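Putative cell invasion protein with MAC/Perforin domain (Bacteroides thetaiotaomicron VPI-5482, PDB 3KK7) is of unknown function but carries a MACPF fold and may act on membranes, possibly in cell invasion. Local coordinates at residues F128-G133 with G209-T214; K356-D361 with D365-E370; A430-K435 with I451-N456. All coordinates share one frame; numbering follows the deposited sequence.

Overall arrangement
The three contacts follow one another along the chain without interleaving and pass from its MACPF part to its D2 part. Contacts 1 and 2 both fall in the MACPF part, with centres about 13 Å apart, and they touch: helix 353-363, half of contact 2, also lies against the Phe128-Phe211 pair of contact 1, and Tyr359 OH meets Glu210 O at 2.6 Å, probably as a hydrogen bond. Contact 3 belongs to the D2 part, its centre about 30 Å from that of contact 2 and about 42 Å from that of contact 1. Residues 365-370 lead from helix 353-363 toward strand 376-386, which pairs with strand 450-454 in the D2 sheet.

Contact 1. Residues F128-G133 with G209-T214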
# COMPACT_ATOMS: atom_id res chain seq x y z
N PHE A 128 -10.30 6.45 -1.32
CA PHE A 128 -9.59 5.18 -1.43
C PHE A 128 -10.25 4.13 -0.53
O PHE A 128 -10.66 4.46 0.55
CB PHE A 128 -8.17 5.41 -1.01
CG PHE A 128 -7.37 4.18 -0.89
CD1 PHE A 128 -6.89 3.55 -2.02
CD2 PHE A 128 -7.08 3.64 0.37
CE1 PHE A 128 -6.12 2.40 -1.91
CE2 PHE A 128 -6.31 2.49 0.50
CZ PHE A 128 -5.83 1.87 -0.64
N SER A 129 -10.34 2.88 -0.99
CA SER A 129 -10.89 1.78 -0.17
C SER A 129 -9.90 1.40 0.90
O SER A 129 -8.95 0.64 0.64
CB SER A 129 -11.19 0.52 -0.97
OG SER A 129 -11.84 0.85 -2.17
N LEU A 130 -10.15 1.87 2.11
CA LEU A 130 -9.20 1.65 3.19
C LEU A 130 -9.56 0.40 4.02
O LEU A 130 -10.67 0.25 4.47
CB LEU A 130 -9.12 2.90 4.08
CG LEU A 130 -8.13 2.81 5.22
CD1 LEU A 130 -6.71 2.54 4.70
CD2 LEU A 130 -8.24 4.06 6.03
N ASN A 131 -8.58 -0.49 4.17
CA ASN A 131 -8.68 -1.61 5.07
C ASN A 131 -8.08 -1.19 6.40
O ASN A 131 -6.89 -0.97 6.49
CB ASN A 131 -7.92 -2.82 4.53
CG ASN A 131 -8.11 -4.08 5.41
OD1 ASN A 131 -8.76 -4.01 6.44
ND2 ASN A 131 -7.53 -5.22 5.01
N LEU A 132 -8.92 -1.11 7.43
CA LEU A 132 -8.48 -0.73 8.76
C LEU A 132 -7.86 -1.87 9.58
O LEU A 132 -7.19 -1.59 10.57
CB LEU A 132 -9.65 -0.13 9.52
CG LEU A 132 -10.10 1.25 9.04
CD1 LEU A 132 -11.43 1.63 9.68
CD2 LEU A 132 -8.98 2.32 9.35
N GLY A 133 -8.07 -3.13 9.17
CA GLY A 133 -7.54 -4.30 9.88
C GLY A 133 -6.08 -4.17 10.31
O GLY A 133 -5.74 -4.32 11.49
N GLY A 209 6.01 -0.63 3.46
CA GLY A 209 4.74 -0.19 4.03
C GLY A 209 3.69 -0.02 2.93
O GLY A 209 3.91 -0.43 1.78
N GLU A 210 2.57 0.61 3.26
CA GLU A 210 1.42 0.63 2.39
C GLU A 210 1.11 1.96 1.73
O GLU A 210 0.35 2.01 0.77
CB GLU A 210 0.18 0.15 3.17
CG GLU A 210 0.38 -1.18 3.98
CD GLU A 210 0.75 -0.91 5.42
OE1 GLU A 210 1.47 0.08 5.64
OE2 GLU A 210 0.32 -1.62 6.35
N PHE A 211 1.71 3.04 2.22
CA PHE A 211 1.31 4.37 1.77
C PHE A 211 2.48 5.30 1.52
O PHE A 211 3.61 5.05 1.97
CB PHE A 211 0.40 5.00 2.80
CG PHE A 211 -0.90 4.26 2.97
CD1 PHE A 211 -1.92 4.44 2.06
CD2 PHE A 211 -1.10 3.40 4.04
CE1 PHE A 211 -3.11 3.75 2.19
CE2 PHE A 211 -2.29 2.71 4.18
CZ PHE A 211 -3.29 2.89 3.26
N VAL A 212 2.21 6.36 0.75
CA VAL A 212 3.22 7.39 0.48
C VAL A 212 2.85 8.69 1.17
O VAL A 212 1.72 9.16 1.09
CB VAL A 212 3.41 7.61 -1.02
CG1 VAL A 212 4.56 8.54 -1.26
CG2 VAL A 212 3.65 6.30 -1.70
N LEU A 213 3.83 9.27 1.87
CA LEU A 213 3.62 10.54 2.58
C LEU A 213 3.50 11.74 1.59
O LEU A 213 4.47 12.08 0.94
CB LEU A 213 4.78 10.79 3.57
CG LEU A 213 4.76 9.89 4.82
CD1 LEU A 213 6.17 9.70 5.42
CD2 LEU A 213 3.77 10.39 5.90
N THR A 214 2.33 12.37 1.53
CA THR A 214 2.07 13.56 0.74
C THR A 214 1.74 14.80 1.58
O THR A 214 1.85 15.94 1.07
CB THR A 214 0.87 13.36 -0.21
OG1 THR A 214 -0.32 13.12 0.56
CG2 THR A 214 1.09 12.21 -1.18
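Phe128 lays the CE2 corner of its ring against the edge of the Phe211 ring, near that ring's plane, with CE2 3.8 Å from Phe211 CE1. The planes stand at 82° and the ring centroids are 6.0 Å apart, yet the approach is oblique, so the pair is neither a stack nor an ideal T-shape. The side chain of Phe128 extends with CG anti to the backbone N (chi1 172°), which carries the ring across from the loop to the start of the strand. Leu130 completes the contact with a single branch: its CD1 methyl stands 3.7 Å from Phe211 CZ, and the two side chains cross at about a right angle. Phe128 CE2 thus faces the CE1-CZ edge of Phe211, Leu130 CD1 comes to CZ as well, and the join is small and wholly apolar.

Polar groups hold the backbone near this hydrophobic spot. Asn131 OD1 accepts from Gly133 N at 3.0 Å, a capping bond at the turn into helix 133-146, while Asn131 ND2 bonds to Asp365 and to the carbonyl of His363. A classic beta bulge sets Glu210 and Phe211 together opposite Tyr60, to which both bond through the backbone, and the carboxylate of Glu210 receives the backbone N-H groups of Val62 and Glu63.

The contact joins the loop after strand 93-108 to the antiparallel MACPF sheet. Helix 133-146, which this loop leads into, comes between strands 93-108 and 157-173 along the chain, a place in the sequence consistent with the first helical cluster of MACPF relatives. Helix 353-363 covers the aromatic pair through Tyr359, which touches both phenylalanines, and strand 343-345 adds Pro345 against Phe128 and Leu343 against Phe211.

Contact 2. Residues K356-D361 with D365-E370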
# COMPACT_ATOMS: atom_id res chain seq x y z
N LYS A 356 -1.23 -1.86 -9.84
CA LYS A 356 -2.17 -1.01 -9.15
C LYS A 356 -3.23 -1.87 -8.48
O LYS A 356 -3.43 -1.80 -7.28
CB LYS A 356 -2.79 -0.01 -10.13
CG LYS A 356 -1.84 1.15 -10.52
CD LYS A 356 -2.35 1.93 -11.72
CE LYS A 356 -3.38 2.98 -11.37
NZ LYS A 356 -2.69 4.20 -10.83
N GLN A 357 -3.87 -2.70 -9.29
CA GLN A 357 -4.93 -3.58 -8.82
C GLN A 357 -4.43 -4.55 -7.74
O GLN A 357 -5.10 -4.74 -6.72
CB GLN A 357 -5.50 -4.34 -10.02
CG GLN A 357 -6.79 -5.14 -9.77
CD GLN A 357 -7.88 -4.29 -9.15
OE1 GLN A 357 -7.94 -3.08 -9.40
NE2 GLN A 357 -8.73 -4.91 -8.32
N ARG A 358 -3.26 -5.13 -7.93
CA ARG A 358 -2.70 -6.07 -6.96
C ARG A 358 -2.39 -5.43 -5.60
O ARG A 358 -2.63 -6.06 -4.58
CB ARG A 358 -1.46 -6.77 -7.52
CG ARG A 358 -0.95 -7.87 -6.62
CD ARG A 358 -0.05 -8.87 -7.31
NE ARG A 358 -0.82 -9.68 -8.25
CZ ARG A 358 -1.60 -10.71 -7.92
NH1 ARG A 358 -1.71 -11.10 -6.68
NH2 ARG A 358 -2.28 -11.37 -8.87
N TYR A 359 -1.84 -4.21 -5.62
CA TYR A 359 -1.65 -3.41 -4.44
C TYR A 359 -2.99 -3.27 -3.72
O TYR A 359 -3.11 -3.58 -2.53
CB TYR A 359 -1.09 -2.00 -4.76
CG TYR A 359 -1.29 -1.03 -3.59
CD1 TYR A 359 -0.42 -1.04 -2.50
CD2 TYR A 359 -2.37 -0.18 -3.54
CE1 TYR A 359 -0.63 -0.20 -1.40
CE2 TYR A 359 -2.57 0.66 -2.46
CZ TYR A 359 -1.70 0.64 -1.39
OH TYR A 359 -1.92 1.49 -0.29
N ASN A 360 -3.99 -2.81 -4.45
CA ASN A 360 -5.32 -2.64 -3.86
C ASN A 360 -5.93 -3.93 -3.33
O ASN A 360 -6.46 -3.98 -2.20
CB ASN A 360 -6.27 -1.95 -4.86
CG ASN A 360 -6.03 -0.46 -4.92
OD1 ASN A 360 -6.26 0.22 -3.93
ND2 ASN A 360 -5.53 0.05 -6.05
N ASP A 361 -5.83 -4.97 -4.13
CA ASP A 361 -6.42 -6.23 -3.74
C ASP A 361 -5.66 -6.82 -2.53
O ASP A 361 -6.25 -7.50 -1.67
CB ASP A 361 -6.39 -7.21 -4.93
CG ASP A 361 -7.51 -7.01 -5.94
OD1 ASP A 361 -8.53 -6.33 -5.65
OD2 ASP A 361 -7.38 -7.60 -7.03
N ASP A 365 -7.05 -7.51 1.49
CA ASP A 365 -7.09 -8.96 1.80
C ASP A 365 -7.85 -9.78 0.74
O ASP A 365 -8.34 -10.87 1.04
CB ASP A 365 -7.64 -9.26 3.22
CG ASP A 365 -6.87 -8.55 4.33
OD1 ASP A 365 -5.62 -8.53 4.30
OD2 ASP A 365 -7.51 -7.99 5.24
N PHE A 366 -7.94 -9.29 -0.49
CA PHE A 366 -8.54 -10.08 -1.59
C PHE A 366 -7.53 -11.02 -2.30
O PHE A 366 -7.92 -12.05 -2.84
CB PHE A 366 -9.24 -9.19 -2.63
CG PHE A 366 -10.38 -8.35 -2.09
CD1 PHE A 366 -10.63 -7.08 -2.65
CD2 PHE A 366 -11.20 -8.80 -1.04
CE1 PHE A 366 -11.68 -6.27 -2.15
CE2 PHE A 366 -12.26 -8.01 -0.54
CZ PHE A 366 -12.50 -6.74 -1.09
N GLN A 367 -6.26 -10.67 -2.30
CA GLN A 367 -5.26 -11.47 -2.98
C GLN A 367 -3.99 -11.45 -2.18
O GLN A 367 -3.69 -10.47 -1.53
CB GLN A 367 -4.95 -10.87 -4.35
CG GLN A 367 -6.10 -10.82 -5.32
CD GLN A 367 -6.45 -12.18 -5.88
OE1 GLN A 367 -5.57 -12.99 -6.18
NE2 GLN A 367 -7.75 -12.44 -6.03
N TYR A 368 -3.21 -12.51 -2.25
CA TYR A 368 -1.93 -12.55 -1.58
C TYR A 368 -1.07 -13.62 -2.24
O TYR A 368 -1.32 -14.81 -2.06
CB TYR A 368 -2.15 -12.84 -0.09
CG TYR A 368 -0.93 -12.79 0.76
CD1 TYR A 368 -0.68 -11.73 1.61
CD2 TYR A 368 -0.02 -13.84 0.75
CE1 TYR A 368 0.50 -11.69 2.44
CE2 TYR A 368 1.11 -13.81 1.55
CZ TYR A 368 1.38 -12.75 2.38
OH TYR A 368 2.54 -12.77 3.13
N GLN A 369 -0.11 -13.20 -3.04
CA GLN A 369 0.89 -14.09 -3.59
C GLN A 369 2.20 -13.76 -2.86
O GLN A 369 2.72 -12.64 -3.01
CB GLN A 369 1.03 -13.87 -5.10
CG GLN A 369 2.13 -14.75 -5.68
CD GLN A 369 2.02 -14.99 -7.16
OE1 GLN A 369 1.04 -15.58 -7.63
NE2 GLN A 369 3.04 -14.60 -7.90
N GLU A 370 2.71 -14.72 -2.07
CA GLU A 370 3.90 -14.48 -1.25
C GLU A 370 5.07 -14.02 -2.15
O GLU A 370 5.74 -13.02 -1.83
CB GLU A 370 4.29 -15.73 -0.40
CG GLU A 370 3.15 -16.40 0.46
CD GLU A 370 3.28 -16.24 2.01
OE1 GLU A 370 3.57 -15.14 2.53
OE2 GLU A 370 3.06 -17.23 2.73
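Phe366 and Asp361 meet ring edge to carboxylate: Asp361 OD1 lies in the plane of the ring, 3.7 Å from CD1, with the two flat groups turned 68° apart. The guanidinium of Arg358 is approached obliquely by aliphatic carbons, its NH1 standing 4.0 Å from Gln367 CB and 4.2 Å from Gln369 CB. Between these groups, Gln367 lies alongside Asp361 and points the same way, bringing its CG to 3.6 Å from Asp361 CB.

The backbone explains why the side chains gather here. Helix 353-363 ends in a Schellman motif, in which Asp365 takes positive phi and the chain folds back on the last turn. Asp361 O is gripped twice, nearly head-on by Phe366 N at 2.7 Å and from well above the carbonyl plane by Gln367 N at 3.2 Å.

Chemically, the carbonyl of Asp361, in the last turn of the helix, is satisfied by the reversing chain. Arg358 has its charge partner elsewhere, NE forming a salt bridge with Asp406, and within this contact its NH1 meets only the CB carbons of Gln367 and Gln369. The slightly positive rim of the Phe366 ring probably suits the nearby carboxylate oxygen, a weak attraction at a largely exposed site.

Contact 3. Residues A430-K435 with I451-N456; sequences ATFLTK and IKADPN
Phe432 of helix 429-443 packs against Pro455, at the corner the chain turns at residues 455 and 456, where Asp454 forms an Asx turn, in a helix-on-sheet contact of the D2 region. This is the tight part. Pro455 CB sits over the centre of the phenyl face, 3.8 Å from the ring centroid and only 12° off its normal, a well-formed CH-pi contact. Its ring crosses the phenyl side chain at about a right angle, and the proline nitrogen lies 3.4 Å from Phe432 CZ. With chi1 at -172° CG points opposite the backbone N, and the ring reaches out from the helix over the turn. CE2 is wedged against the proline, 3.7 Å from Pro455 CD, and Ala453 CB lies a little farther from it, at 4.0 Å.

Ile396 and Lys381, from neighbouring strands of the same sheet, also touch Phe432 and help enclose it. Cutting Phe432 back to an alanine would probably leave the proline ring without its aromatic partner and open a gap between helix and strand.

The loose side is made of residues facing solvent: Leu433 directs its side chain away from the strand, and Asn456 turns away from the helix. Thr434, also exposed, returns its hydroxyl to Ala430 O. Just before the proline, Asp454 OD1, itself bonded to Ser20 OG, closes the Asx turn by receiving Asn456 N at 3.1 Å on its anti side, 33° out of the carboxylate plane.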
# COMPACT_ATOMS: atom_id res chain seq x y z
N ALA A 430 -13.47 -31.62 -30.06
CA ALA A 430 -12.78 -31.62 -31.36
C ALA A 430 -12.40 -30.21 -31.84
O ALA A 430 -11.29 -29.99 -32.34
CB ALA A 430 -13.65 -32.34 -32.44
N THR A 431 -13.33 -29.26 -31.70
CA THR A 431 -13.06 -27.87 -32.06
C THR A 431 -12.09 -27.25 -31.03
O THR A 431 -11.25 -26.43 -31.38
CB THR A 431 -14.36 -27.03 -32.19
OG1 THR A 431 -15.45 -27.88 -32.56
CG2 THR A 431 -14.23 -25.93 -33.25
N PHE A 432 -12.20 -27.67 -29.76
CA PHE A 432 -11.30 -27.16 -28.72
C PHE A 432 -9.86 -27.58 -29.06
O PHE A 432 -8.96 -26.72 -29.03
CB PHE A 432 -11.73 -27.65 -27.32
CG PHE A 432 -10.96 -27.00 -26.19
CD1 PHE A 432 -11.31 -25.75 -25.72
CD2 PHE A 432 -9.89 -27.64 -25.61
CE1 PHE A 432 -10.60 -25.15 -24.69
CE2 PHE A 432 -9.18 -27.05 -24.57
CZ PHE A 432 -9.53 -25.81 -24.12
N LEU A 433 -9.68 -28.86 -29.40
CA LEU A 433 -8.40 -29.42 -29.89
C LEU A 433 -7.80 -28.51 -30.96
O LEU A 433 -6.69 -27.99 -30.78
CB LEU A 433 -8.62 -30.84 -30.48
CG LEU A 433 -7.52 -31.83 -30.97
CD1 LEU A 433 -8.19 -33.12 -31.51
CD2 LEU A 433 -6.53 -31.27 -32.03
N THR A 434 -8.55 -28.31 -32.05
CA THR A 434 -8.10 -27.55 -33.23
C THR A 434 -7.76 -26.09 -32.92
O THR A 434 -6.78 -25.54 -33.44
CB THR A 434 -9.21 -27.55 -34.34
OG1 THR A 434 -9.59 -28.90 -34.63
CG2 THR A 434 -8.74 -26.85 -35.63
N LYS A 435 -8.58 -25.46 -32.09
CA LYS A 435 -8.40 -24.04 -31.77
C LYS A 435 -7.26 -23.86 -30.80
O LYS A 435 -6.40 -23.01 -31.02
CB LYS A 435 -9.68 -23.42 -31.19
CG LYS A 435 -10.65 -22.92 -32.25
CD LYS A 435 -12.09 -22.93 -31.74
CE LYS A 435 -13.02 -22.16 -32.68
NZ LYS A 435 -13.02 -20.70 -32.37
N ILE A 451 2.84 -23.58 -22.17
CA ILE A 451 1.52 -23.30 -22.70
C ILE A 451 0.69 -24.55 -22.39
O ILE A 451 1.13 -25.69 -22.65
CB ILE A 451 1.54 -23.05 -24.23
CG1 ILE A 451 2.50 -21.92 -24.56
CG2 ILE A 451 0.13 -22.76 -24.75
CD1 ILE A 451 2.60 -21.63 -26.03
N LYS A 452 -0.49 -24.34 -21.82
CA LYS A 452 -1.40 -25.43 -21.53
C LYS A 452 -2.80 -25.04 -21.95
O LYS A 452 -3.05 -23.87 -22.21
CB LYS A 452 -1.36 -25.81 -20.05
CG LYS A 452 -1.33 -24.64 -19.07
CD LYS A 452 -1.98 -25.02 -17.72
CE LYS A 452 -1.15 -24.57 -16.50
NZ LYS A 452 -1.99 -24.49 -15.25
N ALA A 453 -3.67 -26.03 -22.09
CA ALA A 453 -5.05 -25.79 -22.44
C ALA A 453 -5.90 -26.55 -21.44
O ALA A 453 -5.41 -27.48 -20.82
CB ALA A 453 -5.34 -26.26 -23.86
N ASP A 454 -7.16 -26.13 -21.27
CA ASP A 454 -8.05 -26.81 -20.34
C ASP A 454 -9.49 -26.49 -20.65
O ASP A 454 -9.96 -25.43 -20.30
CB ASP A 454 -7.72 -26.44 -18.90
CG ASP A 454 -8.40 -27.35 -17.88
OD1 ASP A 454 -9.44 -27.98 -18.19
OD2 ASP A 454 -7.87 -27.44 -16.76
N PRO A 455 -10.21 -27.44 -21.27
CA PRO A 455 -11.58 -27.16 -21.68
C PRO A 455 -12.56 -26.92 -20.53
O PRO A 455 -13.60 -26.33 -20.75
CB PRO A 455 -11.97 -28.41 -22.48
CG PRO A 455 -11.13 -29.50 -21.93
CD PRO A 455 -9.87 -28.87 -21.40
N ASN A 456 -12.23 -27.37 -19.32
CA ASN A 456 -13.13 -27.17 -18.18
C ASN A 456 -12.81 -25.95 -17.29
O ASN A 456 -13.52 -25.69 -16.31
CB ASN A 456 -13.20 -28.45 -17.35
CG ASN A 456 -13.77 -29.64 -18.14
OD1 ASN A 456 -14.58 -29.46 -19.05
ND2 ASN A 456 -13.34 -30.85 -17.79